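Local coordinates for protein putative metallopeptidase (Shewanella baltica OS155, PDB 3IEH) that binds a zinc ion and probably acts as a metallocarboxypeptidase-like hydrolase of the peptidase M14 family, at residues Trp13-Asp16 with Ile17-Cys20; Leu250-Phe253 with Asp254-Val257. All coordinates share one frame; numbering follows the deposited sequence.

Interaction 1: residues Trp13-Asp16 with Ile17-Cys20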
ATOM      1  N   TRP A  13     -18.598  -1.885   0.912  1.00 18.32           N
ATOM      2  CA  TRP A  13     -19.132  -1.121  -0.235  1.00 18.23           C
ATOM      3  C   TRP A  13     -19.428  -2.042  -1.403  1.00 18.48           C
ATOM      4  O   TRP A  13     -18.837  -3.113  -1.520  1.00 17.07           O
ATOM      5  CB  TRP A  13     -18.108  -0.076  -0.717  1.00 17.65           C
ATOM      6  CG  TRP A  13     -17.774   0.986   0.295  1.00 19.20           C
ATOM      7  CD1 TRP A  13     -18.423   2.168   0.468  1.00 15.20           C
ATOM      8  CD2 TRP A  13     -16.707   0.961   1.271  1.00 17.16           C
ATOM      9  NE1 TRP A  13     -17.839   2.884   1.493  1.00 16.29           N
ATOM     10  CE2 TRP A  13     -16.788   2.167   2.006  1.00 12.74           C
ATOM     11  CE3 TRP A  13     -15.705   0.031   1.598  1.00 20.48           C
ATOM     12  CZ2 TRP A  13     -15.890   2.487   3.055  1.00 16.28           C
ATOM     13  CZ3 TRP A  13     -14.817   0.329   2.661  1.00 17.52           C
ATOM     14  CH2 TRP A  13     -14.905   1.557   3.359  1.00 20.82           C
ATOM     15  N   LYS A  14     -20.334  -1.638  -2.281  1.00 21.59           N
ATOM     16  CA  LYS A  14     -20.567  -2.407  -3.506  1.00 22.84           C
ATOM     17  C   LYS A  14     -19.731  -1.767  -4.592  1.00 22.50           C
ATOM     18  O   LYS A  14     -19.681  -0.556  -4.697  1.00 26.87           O
ATOM     19  CB  LYS A  14     -22.031  -2.421  -3.916  1.00 24.31           C
ATOM     20  CG  LYS A  14     -22.971  -2.987  -2.853  1.00 33.36           C
ATOM     21  CD  LYS A  14     -24.420  -3.201  -3.383  1.00 33.86           C
ATOM     22  CE  LYS A  14     -25.334  -3.709  -2.274  1.00 38.41           C
ATOM     23  NZ  LYS A  14     -25.162  -2.871  -1.027  1.00 44.19           N
ATOM     24  N   SER A  15     -19.043  -2.590  -5.370  1.00 23.19           N
ATOM     25  CA  SER A  15     -18.258  -2.140  -6.510  1.00 20.89           C
ATOM     26  C   SER A  15     -18.932  -2.622  -7.768  1.00 19.41           C
ATOM     27  O   SER A  15     -19.106  -3.805  -7.917  1.00 14.48           O
ATOM     28  CB  SER A  15     -16.877  -2.786  -6.486  1.00 19.97           C
ATOM     29  OG  SER A  15     -16.212  -2.632  -7.739  1.00 23.15           O
ATOM     30  N   ASP A  16     -19.287  -1.737  -8.692  1.00 23.51           N
ATOM     31  CA  ASP A  16     -19.800  -2.245  -9.959  1.00 27.09           C
ATOM     32  C   ASP A  16     -18.674  -2.497 -10.927  1.00 24.43           C
ATOM     33  O   ASP A  16     -18.877  -3.202 -11.894  1.00 23.13           O
ATOM     34  CB  ASP A  16     -21.025  -1.508 -10.573  1.00 30.98           C
ATOM     35  CG  ASP A  16     -21.021  -0.020 -10.375  1.00 36.13           C
ATOM     36  OD1 ASP A  16     -20.312   0.484  -9.486  1.00 49.84           O
ATOM     37  OD2 ASP A  16     -21.784   0.649 -11.105  1.00 43.31           O
ATOM     38  N   ILE A  17     -17.473  -2.005 -10.616  1.00 23.44           N
ATOM     39  CA  ILE A  17     -16.318  -2.355 -11.426  1.00 21.37           C
ATOM     40  C   ILE A  17     -16.069  -3.850 -11.329  1.00 20.28           C
ATOM     41  O   ILE A  17     -15.854  -4.494 -12.340  1.00 20.02           O
ATOM     42  CB  ILE A  17     -15.035  -1.610 -11.035  1.00 22.47           C
ATOM     43  CG1 ILE A  17     -15.191  -0.104 -11.280  1.00 21.87           C
ATOM     44  CG2 ILE A  17     -13.861  -2.132 -11.870  1.00 18.93           C
ATOM     45  CD1 ILE A  17     -13.966   0.695 -10.921  1.00 10.58           C
ATOM     46  N   PHE A  18     -16.123  -4.401 -10.117  1.00 19.64           N
ATOM     47  CA  PHE A  18     -15.888  -5.843  -9.900  1.00 18.13           C
ATOM     48  C   PHE A  18     -17.182  -6.612  -9.657  1.00 18.56           C
ATOM     49  O   PHE A  18     -17.178  -7.835  -9.527  1.00 16.29           O
ATOM     50  CB  PHE A  18     -14.906  -6.049  -8.733  1.00 18.05           C
ATOM     51  CG  PHE A  18     -13.522  -5.516  -9.019  1.00 16.87           C
ATOM     52  CD1 PHE A  18     -12.630  -6.253  -9.774  1.00 11.84           C
ATOM     53  CD2 PHE A  18     -13.139  -4.259  -8.567  1.00 14.25           C
ATOM     54  CE1 PHE A  18     -11.395  -5.750 -10.068  1.00 19.21           C
ATOM     55  CE2 PHE A  18     -11.893  -3.751  -8.855  1.00 17.56           C
ATOM     56  CZ  PHE A  18     -11.012  -4.498  -9.599  1.00 18.32           C
ATOM     57  N   ASN A  19     -18.292  -5.880  -9.588  1.00 20.26           N
ATOM     58  CA  ASN A  19     -19.612  -6.473  -9.387  1.00 19.18           C
ATOM     59  C   ASN A  19     -19.655  -7.364  -8.156  1.00 18.14           C
ATOM     60  O   ASN A  19     -20.163  -8.476  -8.196  1.00 16.52           O
ATOM     61  CB  ASN A  19     -20.052  -7.246 -10.636  1.00 18.91           C
ATOM     62  CG  ASN A  19     -21.526  -7.632 -10.590  1.00 22.35           C
ATOM     63  OD1 ASN A  19     -22.352  -6.927 -10.006  1.00 30.92           O
ATOM     64  ND2 ASN A  19     -21.855  -8.763 -11.192  1.00 29.07           N
ATOM     65  N   CYS A  20     -19.115  -6.872  -7.050  1.00 19.33           N
ATOM     66  CA  CYS A  20     -19.119  -7.639  -5.814  1.00 19.80           C
ATOM     67  C   CYS A  20     -19.004  -6.716  -4.608  1.00 19.84           C
ATOM     68  O   CYS A  20     -18.957  -5.483  -4.771  1.00 18.61           O
ATOM     69  CB  CYS A  20     -17.988  -8.662  -5.848  1.00 20.22           C
ATOM     70  SG  CYS A  20     -16.366  -7.952  -5.744  1.00 27.62           S
TER
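A G1 beta bulge closes the small antiparallel hairpin in which S15 and C20 form a hydrogen-bonded pair, with N19 as the extra residue facing S15. S15 N donates to C20 O at 3.0 Å, an almost linear bond. The return bond, C20 N to S15 O, is longer at 3.2 Å and bent to 140° at the hydrogen. N19 fits the bulge with a positive phi of 54°. The S15 side chain adds a bond across the turn. Its hydroxyl is anti to the backbone N (chi1 166°), which sets it toward the backbone N of F18, and F18 N donates to S15 OG at 3.0 Å. S15 OG also lies at the edge of the F18 ring, near its plane, 3.6 Å from F18 CD2. S15 OG also hydrogen-bonds D254 OD1, at the start of helix 253-271. With an alanine here, F18 N would probably lose its acceptor and D254 one of its hydrogen-bond partners. The F18 ring points out of the turn toward helix 81-91, where it meets W84. On one face of this ring sits the I17 methyl CG2, 3.9 Å above the plane and offset toward the rim.

Interaction 2: residues Leu250-Phe253 with Asp254-Val257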
ATOM      1  N   LEU A 250     -14.921   8.132   2.476  1.00 19.51           N
ATOM      2  CA  LEU A 250     -16.295   8.710   2.502  1.00 20.88           C
ATOM      3  C   LEU A 250     -16.797   8.991   1.078  1.00 20.29           C
ATOM      4  O   LEU A 250     -17.940   9.348   0.889  1.00 25.39           O
ATOM      5  CB  LEU A 250     -16.373  10.007   3.345  1.00 18.40           C
ATOM      6  CG  LEU A 250     -16.134   9.898   4.859  1.00 20.58           C
ATOM      7  CD1 LEU A 250     -16.149  11.306   5.541  1.00 11.45           C
ATOM      8  CD2 LEU A 250     -17.167   8.933   5.510  1.00  7.52           C
ATOM      9  N   GLN A 251     -15.933   8.852   0.085  1.00 19.20           N
ATOM     10  CA  GLN A 251     -16.319   9.008  -1.308  1.00 15.95           C
ATOM     11  C   GLN A 251     -16.698   7.644  -1.887  1.00 15.75           C
ATOM     12  O   GLN A 251     -16.511   6.586  -1.266  1.00 18.73           O
ATOM     13  CB  GLN A 251     -15.150   9.602  -2.129  1.00 15.41           C
ATOM     14  CG  GLN A 251     -14.648  10.996  -1.697  1.00 16.12           C
ATOM     15  CD  GLN A 251     -15.677  12.111  -1.849  1.00 18.57           C
ATOM     16  OE1 GLN A 251     -16.721  11.897  -2.451  1.00 14.57           O
ATOM     17  NE2 GLN A 251     -15.382  13.315  -1.299  1.00 16.58           N
ATOM     18  N   ASN A 252     -17.194   7.688  -3.111  1.00 14.97           N
ATOM     19  CA  ASN A 252     -17.588   6.529  -3.884  1.00 14.34           C
ATOM     20  C   ASN A 252     -16.476   5.476  -4.045  1.00 15.41           C
ATOM     21  O   ASN A 252     -15.349   5.767  -4.453  1.00 13.49           O
ATOM     22  CB  ASN A 252     -18.099   6.973  -5.257  1.00 11.98           C
ATOM     23  CG  ASN A 252     -18.479   5.808  -6.139  1.00 20.44           C
ATOM     24  OD1 ASN A 252     -17.615   5.111  -6.702  1.00 15.98           O
ATOM     25  ND2 ASN A 252     -19.784   5.584  -6.275  1.00 17.58           N
ATOM     26  N   PHE A 253     -16.844   4.236  -3.751  1.00 16.05           N
ATOM     27  CA  PHE A 253     -15.892   3.151  -3.726  1.00 17.16           C
ATOM     28  C   PHE A 253     -15.146   2.964  -5.078  1.00 17.76           C
ATOM     29  O   PHE A 253     -13.908   2.930  -5.080  1.00 20.15           O
ATOM     30  CB  PHE A 253     -16.551   1.860  -3.234  1.00 14.09           C
ATOM     31  CG  PHE A 253     -15.582   0.730  -3.098  1.00 17.26           C
ATOM     32  CD1 PHE A 253     -14.784   0.637  -1.979  1.00  4.53           C
ATOM     33  CD2 PHE A 253     -15.426  -0.214  -4.118  1.00 16.38           C
ATOM     34  CE1 PHE A 253     -13.860  -0.398  -1.844  1.00 15.97           C
ATOM     35  CE2 PHE A 253     -14.497  -1.245  -3.997  1.00 16.63           C
ATOM     36  CZ  PHE A 253     -13.713  -1.339  -2.844  1.00 15.22           C
ATOM     37  N   ASP A 254     -15.859   2.901  -6.208  1.00 15.75           N
ATOM     38  CA  ASP A 254     -15.186   2.713  -7.508  1.00 18.11           C
ATOM     39  C   ASP A 254     -14.274   3.877  -7.916  1.00 17.26           C
ATOM     40  O   ASP A 254     -13.249   3.670  -8.578  1.00 18.91           O
ATOM     41  CB  ASP A 254     -16.177   2.346  -8.609  1.00 18.00           C
ATOM     42  CG  ASP A 254     -16.790   0.951  -8.396  1.00 22.95           C
ATOM     43  OD1 ASP A 254     -16.087  -0.013  -8.004  1.00 21.89           O
ATOM     44  OD2 ASP A 254     -17.990   0.810  -8.637  1.00 29.88           O
ATOM     45  N   GLN A 255     -14.613   5.084  -7.491  1.00 17.24           N
ATOM     46  CA  GLN A 255     -13.734   6.229  -7.698  1.00 19.04           C
ATOM     47  C   GLN A 255     -12.428   6.028  -6.943  1.00 18.70           C
ATOM     48  O   GLN A 255     -11.345   6.398  -7.438  1.00 17.02           O
ATOM     49  CB  GLN A 255     -14.398   7.519  -7.227  1.00 19.92           C
ATOM     50  CG  GLN A 255     -15.313   8.110  -8.254  1.00 30.59           C
ATOM     51  CD  GLN A 255     -14.533   8.734  -9.410  1.00 30.94           C
ATOM     52  OE1 GLN A 255     -13.728   9.660  -9.208  1.00 37.85           O
ATOM     53  NE2 GLN A 255     -14.783   8.248 -10.620  1.00 26.76           N
ATOM     54  N   ARG A 256     -12.532   5.433  -5.750  1.00 17.98           N
ATOM     55  CA  ARG A 256     -11.346   5.162  -4.936  1.00 18.29           C
ATOM     56  C   ARG A 256     -10.495   4.073  -5.590  1.00 16.76           C
ATOM     57  O   ARG A 256      -9.284   4.200  -5.669  1.00 14.53           O
ATOM     58  CB  ARG A 256     -11.749   4.822  -3.489  1.00 17.79           C
ATOM     59  CG  ARG A 256     -12.298   6.046  -2.739  1.00 22.05           C
ATOM     60  CD  ARG A 256     -13.441   5.688  -1.794  1.00 18.16           C
ATOM     61  NE  ARG A 256     -13.084   4.564  -0.947  1.00 18.27           N
ATOM     62  CZ  ARG A 256     -13.956   3.830  -0.258  1.00 15.80           C
ATOM     63  NH1 ARG A 256     -15.252   4.098  -0.278  1.00 22.61           N
ATOM     64  NH2 ARG A 256     -13.523   2.817   0.468  1.00 20.80           N
ATOM     65  N   VAL A 257     -11.149   3.024  -6.093  1.00 18.01           N
ATOM     66  CA  VAL A 257     -10.464   1.962  -6.817  1.00 16.31           C
ATOM     67  C   VAL A 257      -9.670   2.572  -7.975  1.00 17.26           C
ATOM     68  O   VAL A 257      -8.481   2.279  -8.146  1.00 18.15           O
ATOM     69  CB  VAL A 257     -11.451   0.927  -7.398  1.00 17.41           C
ATOM     70  CG1 VAL A 257     -10.707  -0.067  -8.291  1.00 14.64           C
ATOM     71  CG2 VAL A 257     -12.212   0.221  -6.305  1.00  5.47           C
TER
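Q251 meets R256 at the N-terminal end of helix 253-271, where N252 is the N-cap. Q251 O accepts from R256 NH1 at 3.0 Å. The oxygen lies at the guanidinium edge, only 12° out of its plane. The Q251 amide is turned to R176 O, so its contribution here is mainly the backbone carbonyl. N252 follows with two acceptors. Its side chain, with CG anti to the backbone N (chi1 178°), sets N252 OD1 facing the backbone N of Q255. Q255 N donates to a lone pair of N252 OD1, in the carbonyl plane, at 3.1 Å. This is the capping bond. N252 O receives R256 N at 3.1 Å and opens the helical ladder. F253 continues it, with V257 N bonded to F253 O at 2.9 Å. The F253 ring runs between two side chains of the helix. V257 places CG2 3.6 Å from F253 CE2, an apolar contact. On R256 the chain bends at chi2 and chi3 and folds back toward the loop. Its guanidinium plane stands 85° from the ring plane, and NE forms a salt bridge with E171. The ring does not stack flat on the guanidinium. F253 CD1 sits over one guanidinium face, 3.4 Å above the plane, while R256 NH2 lies near the ring plane, 3.5 Å from F253 CD1.

In the fold
Interactions 1 and 2 touch directly, with their centres 10 Å apart. D254, in the first turn of helix 253-271, joins them: its OD1 lies 2.6 Å from S15 OG, and its OD2 lies 2.9 Å from D16 N, both probable hydrogen bonds. The hairpin is thus held on the helix start. W13 makes a second link. Its ring meets that of F253 at about 15° between planes and forms a cation-pi contact with R256, where W13 CE2 comes within 3.4 Å of R256 NH1. Both W13 and R256 side chains lie about 7 Å from that of the zinc ligand E79, placing this junction near the metal site.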